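DITP/XTP pyrophosphatase (PDB 4BNQ) probably hydrolyses non-canonical purine nucleoside triphosphates such as XTP, dITP and ITP to their monophosphates and diphosphate, clearing them from the nucleotide pool. Local coordinates at residues Glu99-Lys104 with Phe149-Ile154; Leu71-Leu76 with Gly137-Gly142; Arg86-Gly89 with Glu95-Ile98; Phe115-Ser120 with Arg179-Leu184. All blocks are in the same frame, centred on the assembly; numbering follows the deposited sequence.

Contact 1 of 4, residues Glu99-Lys104 with Phe149-Ile154; sequences EKLLNK and FGYDPI
Apolar contacts join Leu101 and Leu102 of the helix to Tyr151 and Ile154 of the loop. Leu101 sends a single branch across: its CD2 lies 3.9 Å from Ile154 CD1 and 4.1 Å from Tyr151 CE1, reaching the ring obliquely on the CD1-CE1 side. With CG anti to the backbone N (chi1 -178°), Leu101 points this branch into the angle between the two loop side chains. Leu102 runs past Ile154 in the opposite direction, its CD1 4.1 Å from Ile154 CG2, so the two branches of the isoleucine are shared between successive helix residues.

Polar interactions hold the loop itself. A type II' turn runs from Phe149 to Asp152, with Gly150 in a positive-phi conformation that suits glycine; Gly150 N bonds to Asp94 at the start of the helix. Phe149 N donates to Asp152 OD2 over 2.9 Å, meeting the oxygen from above the carboxylate plane, and the same oxygen forms a salt bridge with Lys172. The hydroxyl of Tyr151 is hydrogen-bonded to Ser84 O, which fixes the far end of the ring. The helix therefore packs against a loop that probably contributes to the substrate site.

Leu101 also rests on Leu71 and Val73 of strand 64-73, while Ile98 touches Tyr151, Pro153 and Ile154, wedging helix 94-104 between strand 64-73 and the loop leading into strand 155-157.

Contact 2 of 4, residues Leu71-Leu76 with Gly137-Gly142; sequences LEVFAL and GEIADG
Leu71 and Val73 meet Ile139 on one face of the antiparallel sheet, spanning strand 112-123, which lies between strands 64-73 and 126-139. The two strands do not pair with each other here: Glu72 bonds through its backbone to Gln114 and Gly137 to Ala113, both on the middle strand. Val73 and Ile139 are the residues closest in register, with their CA atoms 7.9 Å apart.

Ile139 is the shared partner. Its CD1 comes tip to tip with the end of Leu71, lying 4.0 Å from CD2 and 4.2 Å from CD1, so it sits against both methyls of the leucine fork. Val73 approaches from another direction, its side chain nearly perpendicular to that of Ile139; CG2 is 4.1 Å from Ile139 CG1 and 4.2 Å from Ile139 CD1, and lies along the bend of the isoleucine rather than at its end. That bend comes from two turned torsions (chi1 -57°, chi2 -61°), with CG1 beside the backbone N and CD1 folded back.

All three residues are buried. Ala113 of the middle strand touches both Leu71 and Ile139, and helix 94-104 covers the cluster, with Leu101 on Leu71 and Val73 and Leu102 on Ile139. Leu71 also touches Tyr151, a residue predicted to bind substrate, which puts one end of the cluster close to the nucleotide pocket. Side chains from second-neighbour strands, joined over the strand between them, thus form an apolar layer between the antiparallel sheet of this Ham1-family fold and the helix that covers it.

Contact 3 of 4, residues Arg86-Gly89 with Glu95-Ile98; sequences RYAG and EANI
Asn97 makes the tight part of this contact, its side-chain oxygen pressed against the loop at Ala88. OD1 accepts a hydrogen bond from Ala88 N over 2.7 Å, somewhat bent at 145°, with the donor tilted out of the amide plane. The Ala88 methyl crowds the same oxygen, its CB 3.2 Å from Asn97 OD1. At the other end of the amide, ND2 donates to Ala85 O, so both ends are held by the loop and its rotation is set. Tyr87 CB also lies against OD1 at 3.7 Å, and Asn97 O lies at the edge of the tyrosine ring, near the ring plane.

The Ala88 methyl bridges to the looser side: at the exposed rim its CB is 3.7 Å from Ala96 CB. Beyond it a water lies 2.8 Å from Asn97 OD1 and 3.1 Å from Gly89 O, with more acceptors nearby than it has protons, so this bridge may be only partly made.

Thus the loop following strand 79-80 folds back on the first turns of helix 94-104. Tyr87 continues along this helix to Leu101 and Lys104, takes Lys100 through its carbonyl O and a cation-pi contact, and packs beside Tyr151 of the loop before strand 155-157.

Contact 4 of 4, residues Phe115-Ser120 with Arg179-Leu184; sequences FVCVIS and RNAINL
No flat group meets another where Cys117 and Ile119 touch Ala181 and Ile182. Phe115, two residues before Cys117 on the same face of the strand, is stacked with Phe155 and His177, while the Arg179 guanidinium has Asn183 at its edge. There NE donates to Asn183 OD1 over 2.8 Å, one helical turn on; OD1 lies near the guanidinium plane, while NE sits tilted from the plane of the Asn183 amide.

The contact itself is apolar and centred on the Ala181 methyl. Ala181 CB lies 3.6 Å from Cys117 O, 3.7 Å from Ile119 CG1 and 3.9 Å from Cys117 SG, over the backbone and between two side chains. The isoleucines meet obliquely, Ile182 CD1 lying 4.0 Å from both CG1 and CD1 of Ile119.

The segment axes run in the same general direction, inclined by 32°, and their approach to 7.8 Å is consistent with the small alanine at the crossing. Phe17 and Ile20 of helix 11-20 also touch Ile182, and Asn183 and Leu184 pack on Leu184 and Asn183 of the second subunit. Helix 177-191 laid along strand 112-123 is characteristic of helix-on-sheet packing in an alpha/beta fold, here next to His177, predicted to bind substrate.

How the contacts relate
Following the chain, contact 2 opens first, at 71-76 on strand 64-73. Within its span, contact 3 closes the shortest loop, from 86-89 to the start of helix 94-104. The same helix then opens contact 1 at 99-104, and strand 112-123 opens contact 4 at 115-120. Contact 2 closes at 137-142, contact 1 at 149-154 and contact 4 at 179-184, so these three cross one another. Contacts 1, 2 and 3 tie helix 94-104, its preceding loop, the sheet end and the predicted substrate loop into one cluster. Contact 4, centred about 21 Å from contact 1, fastens the C-terminal helix to interior strand 112-123, and Phe115 joins it to contacts 1 and 2.

Contact 1 of 4, residues Glu99-Lys104 with Phe149-Ile154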
loop_
_atom_site.group_PDB
_atom_site.type_symbol
_atom_site.label_atom_id
_atom_site.label_comp_id
_atom_site.label_asym_id
_atom_site.label_seq_id
_atom_site.Cartn_x
_atom_site.Cartn_y
_atom_site.Cartn_z
ATOM N N GLU A 99 0.258 -21.691 17.851
ATOM C CA GLU A 99 0.371 -22.005 19.282
ATOM C C GLU A 99 1.706 -21.561 19.836
ATOM O O GLU A 99 1.767 -20.940 20.898
ATOM C CB GLU A 99 0.128 -23.491 19.550
ATOM C CG GLU A 99 -1.308 -23.938 19.262
ATOM C CD GLU A 99 -2.348 -23.057 19.946
ATOM O OE1 GLU A 99 -2.087 -22.556 21.065
ATOM O OE2 GLU A 99 -3.446 -22.858 19.374
ATOM N N LYS A 100 2.771 -21.832 19.091
ATOM C CA LYS A 100 4.091 -21.353 19.492
ATOM C C LYS A 100 4.142 -19.833 19.629
ATOM O O LYS A 100 4.527 -19.312 20.674
ATOM C CB LYS A 100 5.166 -21.803 18.515
ATOM C CG LYS A 100 6.548 -21.357 18.954
ATOM C CD LYS A 100 7.613 -21.874 17.994
ATOM C CE LYS A 100 8.988 -21.364 18.371
ATOM N NZ LYS A 100 10.001 -21.919 17.444
ATOM N N LEU A 101 3.744 -19.126 18.578
ATOM C CA LEU A 101 3.728 -17.670 18.620
ATOM C C LEU A 101 2.897 -17.151 19.789
ATOM O O LEU A 101 3.339 -16.270 20.510
ATOM C CB LEU A 101 3.211 -17.100 17.307
ATOM C CG LEU A 101 3.218 -15.573 17.263
ATOM C CD1 LEU A 101 4.579 -15.042 17.628
ATOM C CD2 LEU A 101 2.873 -15.134 15.868
ATOM N N LEU A 102 1.705 -17.704 19.991
ATOM C CA LEU A 102 0.891 -17.277 21.126
ATOM C C LEU A 102 1.592 -17.512 22.476
ATOM O O LEU A 102 1.625 -16.609 23.323
ATOM C CB LEU A 102 -0.492 -17.931 21.093
ATOM C CG LEU A 102 -1.417 -17.371 20.016
ATOM C CD1 LEU A 102 -2.748 -18.110 19.996
ATOM C CD2 LEU A 102 -1.631 -15.893 20.281
ATOM N N ASN A 103 2.155 -18.708 22.668
ATOM C CA ASN A 103 2.862 -19.040 23.909
ATOM C C ASN A 103 3.983 -18.065 24.189
ATOM O O ASN A 103 4.123 -17.575 25.312
ATOM C CB ASN A 103 3.444 -20.458 23.865
ATOM C CG ASN A 103 2.387 -21.529 24.038
ATOM O OD1 ASN A 103 1.291 -21.254 24.525
ATOM N ND2 ASN A 103 2.716 -22.766 23.653
ATOM N N LYS A 104 4.766 -17.771 23.157
ATOM C CA LYS A 104 5.869 -16.827 23.290
ATOM C C LYS A 104 5.436 -15.402 23.629
ATOM O O LYS A 104 6.222 -14.635 24.165
ATOM C CB LYS A 104 6.750 -16.851 22.042
ATOM C CG LYS A 104 7.537 -18.137 21.884
ATOM C CD LYS A 104 8.874 -17.884 21.182
ATOM C CE LYS A 104 9.522 -16.594 21.677
ATOM N NZ LYS A 104 10.938 -16.431 21.229
ATOM N N PHE A 149 -5.707 -18.547 5.958
ATOM C CA PHE A 149 -4.743 -19.590 6.281
ATOM C C PHE A 149 -3.601 -19.000 7.106
ATOM O O PHE A 149 -3.565 -17.793 7.364
ATOM C CB PHE A 149 -4.178 -20.200 4.988
ATOM C CG PHE A 149 -3.360 -19.229 4.177
ATOM C CD1 PHE A 149 -3.980 -18.322 3.332
ATOM C CD2 PHE A 149 -1.978 -19.199 4.281
ATOM C CE1 PHE A 149 -3.228 -17.403 2.595
ATOM C CE2 PHE A 149 -1.227 -18.286 3.554
ATOM C CZ PHE A 149 -1.857 -17.387 2.709
ATOM N N GLY A 150 -2.660 -19.847 7.510
ATOM C CA GLY A 150 -1.492 -19.369 8.219
ATOM C C GLY A 150 -1.855 -18.636 9.497
ATOM O O GLY A 150 -2.671 -19.121 10.271
ATOM N N TYR A 151 -1.269 -17.462 9.720
ATOM C CA TYR A 151 -1.507 -16.751 10.966
ATOM C C TYR A 151 -2.760 -15.896 10.895
ATOM O O TYR A 151 -3.034 -15.112 11.808
ATOM C CB TYR A 151 -0.302 -15.882 11.352
ATOM C CG TYR A 151 0.968 -16.670 11.580
ATOM C CD1 TYR A 151 1.240 -17.253 12.815
ATOM C CD2 TYR A 151 1.894 -16.835 10.562
ATOM C CE1 TYR A 151 2.403 -17.982 13.025
ATOM C CE2 TYR A 151 3.057 -17.563 10.762
ATOM C CZ TYR A 151 3.301 -18.133 11.995
ATOM O OH TYR A 151 4.455 -18.844 12.185
ATOM N N ASP A 152 -3.533 -16.049 9.826
ATOM C CA ASP A 152 -4.764 -15.268 9.699
ATOM C C ASP A 152 -5.643 -15.187 10.973
ATOM O O ASP A 152 -6.105 -14.099 11.327
ATOM C CB ASP A 152 -5.574 -15.733 8.483
ATOM C CG ASP A 152 -4.953 -15.286 7.177
ATOM O OD1 ASP A 152 -3.934 -14.564 7.256
ATOM O OD2 ASP A 152 -5.477 -15.632 6.077
ATOM N N PRO A 153 -5.857 -16.324 11.678
ATOM C CA PRO A 153 -6.805 -16.242 12.803
ATOM C C PRO A 153 -6.334 -15.425 14.014
ATOM O O PRO A 153 -7.144 -15.114 14.891
ATOM C CB PRO A 153 -7.007 -17.705 13.205
ATOM C CG PRO A 153 -6.585 -18.503 11.987
ATOM C CD PRO A 153 -5.453 -17.719 11.409
ATOM N N ILE A 154 -5.053 -15.082 14.081
ATOM C CA ILE A 154 -4.582 -14.291 15.215
ATOM C C ILE A 154 -4.070 -12.921 14.799
ATOM O O ILE A 154 -3.538 -12.176 15.616
ATOM C CB ILE A 154 -3.477 -15.017 16.014
ATOM C CG1 ILE A 154 -2.191 -15.080 15.204
ATOM C CG2 ILE A 154 -3.937 -16.399 16.427
ATOM C CD1 ILE A 154 -1.013 -15.718 15.952
#

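Contact 2 of 4, residues Leu71-Leu76 with Gly137-Gly142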
loop_
_atom_site.group_PDB
_atom_site.type_symbol
_atom_site.label_atom_id
_atom_site.label_comp_id
_atom_site.label_asym_id
_atom_site.label_seq_id
_atom_site.Cartn_x
_atom_site.Cartn_y
_atom_site.Cartn_z
ATOM N N LEU A 71 5.306 -13.031 8.995
ATOM C CA LEU A 71 4.785 -12.197 10.056
ATOM C C LEU A 71 5.946 -11.755 10.930
ATOM O O LEU A 71 6.762 -12.577 11.351
ATOM C CB LEU A 71 3.796 -13.024 10.867
ATOM C CG LEU A 71 3.204 -12.459 12.145
ATOM C CD1 LEU A 71 2.365 -11.230 11.844
ATOM C CD2 LEU A 71 2.345 -13.548 12.752
ATOM N N GLU A 72 6.038 -10.457 11.174
ATOM C CA GLU A 72 7.091 -9.888 12.001
ATOM C C GLU A 72 6.439 -9.282 13.236
ATOM O O GLU A 72 5.647 -8.349 13.127
ATOM C CB GLU A 72 7.862 -8.809 11.223
ATOM C CG GLU A 72 8.578 -9.339 9.983
ATOM C CD GLU A 72 9.284 -8.250 9.188
ATOM O OE1 GLU A 72 9.022 -7.043 9.430
ATOM O OE2 GLU A 72 10.103 -8.601 8.309
ATOM N N VAL A 73 6.737 -9.826 14.410
ATOM C CA VAL A 73 6.119 -9.319 15.638
ATOM C C VAL A 73 7.070 -8.404 16.410
ATOM O O VAL A 73 8.130 -8.846 16.850
ATOM C CB VAL A 73 5.704 -10.468 16.575
ATOM C CG1 VAL A 73 5.050 -9.904 17.844
ATOM C CG2 VAL A 73 4.775 -11.437 15.853
ATOM N N PHE A 74 6.686 -7.148 16.579
ATOM C CA PHE A 74 7.536 -6.158 17.240
ATOM C C PHE A 74 8.203 -6.706 18.514
ATOM O O PHE A 74 9.430 -6.806 18.591
ATOM C CB PHE A 74 6.725 -4.885 17.542
ATOM C CG PHE A 74 7.560 -3.729 18.062
ATOM C CD1 PHE A 74 8.099 -3.751 19.350
ATOM C CD2 PHE A 74 7.797 -2.616 17.268
ATOM C CE1 PHE A 74 8.869 -2.699 19.823
ATOM C CE2 PHE A 74 8.563 -1.560 17.742
ATOM C CZ PHE A 74 9.097 -1.607 19.023
ATOM N N ALA A 75 7.394 -7.097 19.490
ATOM C CA ALA A 75 7.920 -7.594 20.766
ATOM C C ALA A 75 8.916 -8.753 20.646
ATOM O O ALA A 75 9.612 -9.058 21.605
ATOM C CB ALA A 75 6.785 -7.965 21.716
ATOM N N LEU A 76 8.985 -9.404 19.490
ATOM C CA LEU A 76 9.943 -10.489 19.318
ATOM C C LEU A 76 11.027 -10.085 18.343
ATOM O O LEU A 76 11.631 -10.944 17.703
ATOM C CB LEU A 76 9.245 -11.748 18.815
ATOM C CG LEU A 76 7.983 -12.182 19.563
ATOM C CD1 LEU A 76 7.425 -13.449 18.944
ATOM C CD2 LEU A 76 8.270 -12.400 21.042
ATOM N N GLY A 137 -1.026 -4.666 12.035
ATOM C CA GLY A 137 -2.041 -5.181 12.932
ATOM C C GLY A 137 -1.443 -5.517 14.288
ATOM O O GLY A 137 -0.352 -5.051 14.642
ATOM N N GLU A 138 -2.165 -6.335 15.046
ATOM C CA GLU A 138 -1.760 -6.716 16.383
ATOM C C GLU A 138 -2.014 -8.186 16.468
ATOM O O GLU A 138 -2.860 -8.704 15.731
ATOM C CB GLU A 138 -2.616 -5.992 17.429
ATOM C CG GLU A 138 -2.421 -4.481 17.440
ATOM C CD GLU A 138 -3.308 -3.770 18.455
ATOM O OE1 GLU A 138 -4.467 -4.206 18.644
ATOM O OE2 GLU A 138 -2.849 -2.769 19.058
ATOM N N ILE A 139 -1.292 -8.865 17.355
ATOM C CA ILE A 139 -1.532 -10.281 17.548
ATOM C C ILE A 139 -2.628 -10.384 18.593
ATOM O O ILE A 139 -2.496 -9.834 19.688
ATOM C CB ILE A 139 -0.275 -11.015 18.031
ATOM C CG1 ILE A 139 0.871 -10.814 17.037
ATOM C CG2 ILE A 139 -0.575 -12.505 18.278
ATOM C CD1 ILE A 139 0.591 -11.348 15.642
ATOM N N ALA A 140 -3.721 -11.069 18.261
ATOM C CA ALA A 140 -4.835 -11.195 19.206
ATOM C C ALA A 140 -4.484 -12.152 20.338
ATOM O O ALA A 140 -3.391 -12.734 20.369
ATOM C CB ALA A 140 -6.090 -11.657 18.499
ATOM N N ASP A 141 -5.425 -12.330 21.256
ATOM C CA ASP A 141 -5.196 -13.225 22.387
ATOM C C ASP A 141 -5.675 -14.647 22.086
ATOM O O ASP A 141 -5.759 -15.482 22.976
ATOM C CB ASP A 141 -5.885 -12.689 23.648
ATOM C CG ASP A 141 -7.382 -12.604 23.499
ATOM O OD1 ASP A 141 -7.893 -12.890 22.400
ATOM O OD2 ASP A 141 -8.069 -12.242 24.476
ATOM N N GLY A 142 -5.982 -14.931 20.826
ATOM C CA GLY A 142 -6.502 -16.245 20.482
ATOM C C GLY A 142 -6.921 -16.299 19.032
ATOM O O GLY A 142 -6.686 -15.348 18.283
#

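Contact 3 of 4, residues Arg86-Gly89 with Glu95-Ile98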
loop_
_atom_site.group_PDB
_atom_site.type_symbol
_atom_site.label_atom_id
_atom_site.label_comp_id
_atom_site.label_asym_id
_atom_site.label_seq_id
_atom_site.Cartn_x
_atom_site.Cartn_y
_atom_site.Cartn_z
ATOM N N ARG A 86 7.596 -22.287 8.931
ATOM C CA ARG A 86 8.065 -23.492 9.605
ATOM C C ARG A 86 8.464 -23.157 11.034
ATOM O O ARG A 86 9.284 -23.839 11.639
ATOM C CB ARG A 86 9.247 -24.098 8.832
ATOM C CG ARG A 86 10.353 -23.082 8.571
ATOM C CD ARG A 86 11.589 -23.668 7.889
ATOM N NE ARG A 86 12.678 -22.685 7.884
ATOM C CZ ARG A 86 12.894 -21.797 6.910
ATOM N NH1 ARG A 86 12.111 -21.773 5.834
ATOM N NH2 ARG A 86 13.902 -20.937 7.003
ATOM N N TYR A 87 7.852 -22.105 11.562
ATOM C CA TYR A 87 8.153 -21.591 12.893
ATOM C C TYR A 87 8.226 -22.676 13.971
ATOM O O TYR A 87 9.128 -22.676 14.812
ATOM C CB TYR A 87 7.099 -20.540 13.267
ATOM C CG TYR A 87 7.450 -19.696 14.468
ATOM C CD1 TYR A 87 8.740 -19.208 14.645
ATOM C CD2 TYR A 87 6.487 -19.354 15.409
ATOM C CE1 TYR A 87 9.065 -18.414 15.744
ATOM C CE2 TYR A 87 6.806 -18.566 16.512
ATOM C CZ TYR A 87 8.095 -18.098 16.670
ATOM O OH TYR A 87 8.419 -17.319 17.760
ATOM N N ALA A 88 7.268 -23.595 13.957
ATOM C CA ALA A 88 7.175 -24.579 15.031
ATOM C C ALA A 88 7.842 -25.902 14.664
ATOM O O ALA A 88 8.036 -26.756 15.526
ATOM C CB ALA A 88 5.719 -24.806 15.437
ATOM N N GLY A 89 8.187 -26.063 13.387
ATOM C CA GLY A 89 8.835 -27.270 12.909
ATOM C C GLY A 89 8.779 -27.386 11.402
ATOM O O GLY A 89 8.163 -26.560 10.740
ATOM N N GLU A 95 -1.349 -24.633 12.554
ATOM C CA GLU A 95 -1.854 -24.672 13.928
ATOM C C GLU A 95 -0.732 -24.691 14.974
ATOM O O GLU A 95 -0.845 -24.032 16.007
ATOM C CB GLU A 95 -2.852 -25.826 14.130
ATOM C CG GLU A 95 -3.369 -25.995 15.575
ATOM C CD GLU A 95 -3.998 -24.722 16.161
ATOM O OE1 GLU A 95 -4.630 -23.932 15.410
ATOM O OE2 GLU A 95 -3.882 -24.517 17.394
ATOM N N ALA A 96 0.358 -25.406 14.695
ATOM C CA ALA A 96 1.493 -25.450 15.628
ATOM C C ALA A 96 2.222 -24.109 15.667
ATOM O O ALA A 96 2.657 -23.635 16.728
ATOM C CB ALA A 96 2.463 -26.564 15.260
ATOM N N ASN A 97 2.362 -23.501 14.501
ATOM C CA ASN A 97 2.999 -22.199 14.408
ATOM C C ASN A 97 2.261 -21.149 15.228
ATOM O O ASN A 97 2.882 -20.331 15.901
ATOM C CB ASN A 97 3.098 -21.782 12.941
ATOM C CG ASN A 97 4.023 -22.685 12.154
ATOM O OD1 ASN A 97 4.850 -23.391 12.743
ATOM N ND2 ASN A 97 3.905 -22.665 10.823
ATOM N N ILE A 98 0.933 -21.192 15.178
ATOM C CA ILE A 98 0.120 -20.228 15.914
ATOM C C ILE A 98 0.299 -20.433 17.412
ATOM O O ILE A 98 0.481 -19.468 18.157
ATOM C CB ILE A 98 -1.388 -20.338 15.549
ATOM C CG1 ILE A 98 -1.622 -19.854 14.118
ATOM C CG2 ILE A 98 -2.244 -19.579 16.547
ATOM C CD1 ILE A 98 -3.042 -20.141 13.582
HETATM O O HOH W 1 5.244 -25.923 11.634
#

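Contact 4 of 4, residues Phe115-Ser120 with Arg179-Leu184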
loop_
_atom_site.group_PDB
_atom_site.type_symbol
_atom_site.label_atom_id
_atom_site.label_comp_id
_atom_site.label_asym_id
_atom_site.label_seq_id
_atom_site.Cartn_x
_atom_site.Cartn_y
_atom_site.Cartn_z
ATOM N N PHE A 115 2.297 -7.908 8.636
ATOM C CA PHE A 115 2.358 -8.965 7.636
ATOM C C PHE A 115 3.143 -8.430 6.455
ATOM O O PHE A 115 2.914 -7.295 6.008
ATOM C CB PHE A 115 0.968 -9.322 7.140
ATOM C CG PHE A 115 0.418 -10.584 7.716
ATOM C CD1 PHE A 115 1.224 -11.679 7.920
ATOM C CD2 PHE A 115 -0.931 -10.682 8.031
ATOM C CE1 PHE A 115 0.693 -12.847 8.444
ATOM C CE2 PHE A 115 -1.453 -11.838 8.565
ATOM C CZ PHE A 115 -0.647 -12.915 8.775
ATOM N N VAL A 116 4.054 -9.242 5.938
ATOM C CA VAL A 116 4.908 -8.809 4.844
ATOM C C VAL A 116 4.786 -9.763 3.655
ATOM O O VAL A 116 4.763 -10.970 3.838
ATOM C CB VAL A 116 6.377 -8.694 5.313
ATOM C CG1 VAL A 116 7.282 -8.337 4.154
ATOM C CG2 VAL A 116 6.497 -7.634 6.420
ATOM N N CYS A 117 4.667 -9.219 2.445
ATOM C CA CYS A 117 4.620 -10.036 1.241
ATOM C C CYS A 117 5.535 -9.486 0.159
ATOM O O CYS A 117 5.396 -8.324 -0.249
ATOM C CB CYS A 117 3.204 -10.121 0.683
ATOM S SG CYS A 117 3.192 -10.815 -1.012
ATOM N N VAL A 118 6.468 -10.321 -0.295
ATOM C CA VAL A 118 7.295 -9.984 -1.444
ATOM C C VAL A 118 6.961 -10.880 -2.632
ATOM O O VAL A 118 7.033 -12.096 -2.534
ATOM C CB VAL A 118 8.785 -10.115 -1.151
ATOM C CG1 VAL A 118 9.582 -9.871 -2.433
ATOM C CG2 VAL A 118 9.198 -9.132 -0.058
ATOM N N ILE A 119 6.586 -10.256 -3.746
ATOM C CA ILE A 119 6.268 -10.950 -4.994
ATOM C C ILE A 119 7.450 -10.769 -5.939
ATOM O O ILE A 119 7.875 -9.640 -6.167
ATOM C CB ILE A 119 5.036 -10.310 -5.660
ATOM C CG1 ILE A 119 3.797 -10.463 -4.772
ATOM C CG2 ILE A 119 4.751 -10.920 -7.032
ATOM C CD1 ILE A 119 3.283 -11.895 -4.631
ATOM N N SER A 120 8.000 -11.848 -6.491
ATOM C CA SER A 120 8.996 -11.676 -7.547
ATOM C C SER A 120 8.507 -12.208 -8.894
ATOM O O SER A 120 7.908 -13.284 -8.962
ATOM C CB SER A 120 10.330 -12.320 -7.176
ATOM O OG SER A 120 10.221 -13.719 -7.208
ATOM N N ARG A 179 -2.235 -8.148 -1.398
ATOM C CA ARG A 179 -2.923 -7.205 -2.274
ATOM C C ARG A 179 -2.030 -6.007 -2.546
ATOM O O ARG A 179 -1.946 -5.538 -3.679
ATOM C CB ARG A 179 -4.246 -6.738 -1.670
ATOM C CG ARG A 179 -4.878 -5.576 -2.426
ATOM C CD ARG A 179 -5.210 -5.966 -3.861
ATOM N NE ARG A 179 -5.558 -4.813 -4.684
ATOM C CZ ARG A 179 -6.796 -4.495 -5.033
ATOM N NH1 ARG A 179 -7.809 -5.250 -4.627
ATOM N NH2 ARG A 179 -7.021 -3.425 -5.784
ATOM N N ASN A 180 -1.345 -5.522 -1.516
ATOM C CA ASN A 180 -0.512 -4.331 -1.679
ATOM C C ASN A 180 0.690 -4.575 -2.578
ATOM O O ASN A 180 1.050 -3.712 -3.364
ATOM C CB ASN A 180 -0.046 -3.779 -0.325
ATOM C CG ASN A 180 -1.147 -3.055 0.405
ATOM O OD1 ASN A 180 -2.108 -2.598 -0.209
ATOM N ND2 ASN A 180 -1.025 -2.955 1.722
ATOM N N ALA A 181 1.311 -5.746 -2.451
ATOM C CA ALA A 181 2.425 -6.108 -3.312
ATOM C C ALA A 181 1.978 -6.232 -4.754
ATOM O O ALA A 181 2.684 -5.816 -5.667
ATOM C CB ALA A 181 3.024 -7.418 -2.866
ATOM N N ILE A 182 0.820 -6.848 -4.961
ATOM C CA ILE A 182 0.330 -7.083 -6.307
ATOM C C ILE A 182 -0.048 -5.760 -6.984
ATOM O O ILE A 182 0.081 -5.646 -8.200
ATOM C CB ILE A 182 -0.869 -8.050 -6.320
ATOM C CG1 ILE A 182 -0.423 -9.451 -5.935
ATOM C CG2 ILE A 182 -1.502 -8.117 -7.707
ATOM C CD1 ILE A 182 0.496 -10.113 -6.958
ATOM N N ASN A 183 -0.479 -4.764 -6.203
ATOM C CA ASN A 183 -0.821 -3.439 -6.759
ATOM C C ASN A 183 0.393 -2.799 -7.411
ATOM O O ASN A 183 0.285 -2.195 -8.483
ATOM C CB ASN A 183 -1.398 -2.491 -5.696
ATOM C CG ASN A 183 -2.846 -2.803 -5.344
ATOM O OD1 ASN A 183 -3.563 -3.459 -6.110
ATOM N ND2 ASN A 183 -3.286 -2.319 -4.181
ATOM N N LEU A 184 1.546 -2.951 -6.767
ATOM C CA LEU A 184 2.807 -2.498 -7.339
ATOM C C LEU A 184 3.137 -3.311 -8.590
ATOM O O LEU A 184 3.644 -2.764 -9.577
ATOM C CB LEU A 184 3.950 -2.595 -6.322
ATOM C CG LEU A 184 3.881 -1.697 -5.078
ATOM C CD1 LEU A 184 4.857 -2.191 -3.992
ATOM C CD2 LEU A 184 4.177 -0.247 -5.446
#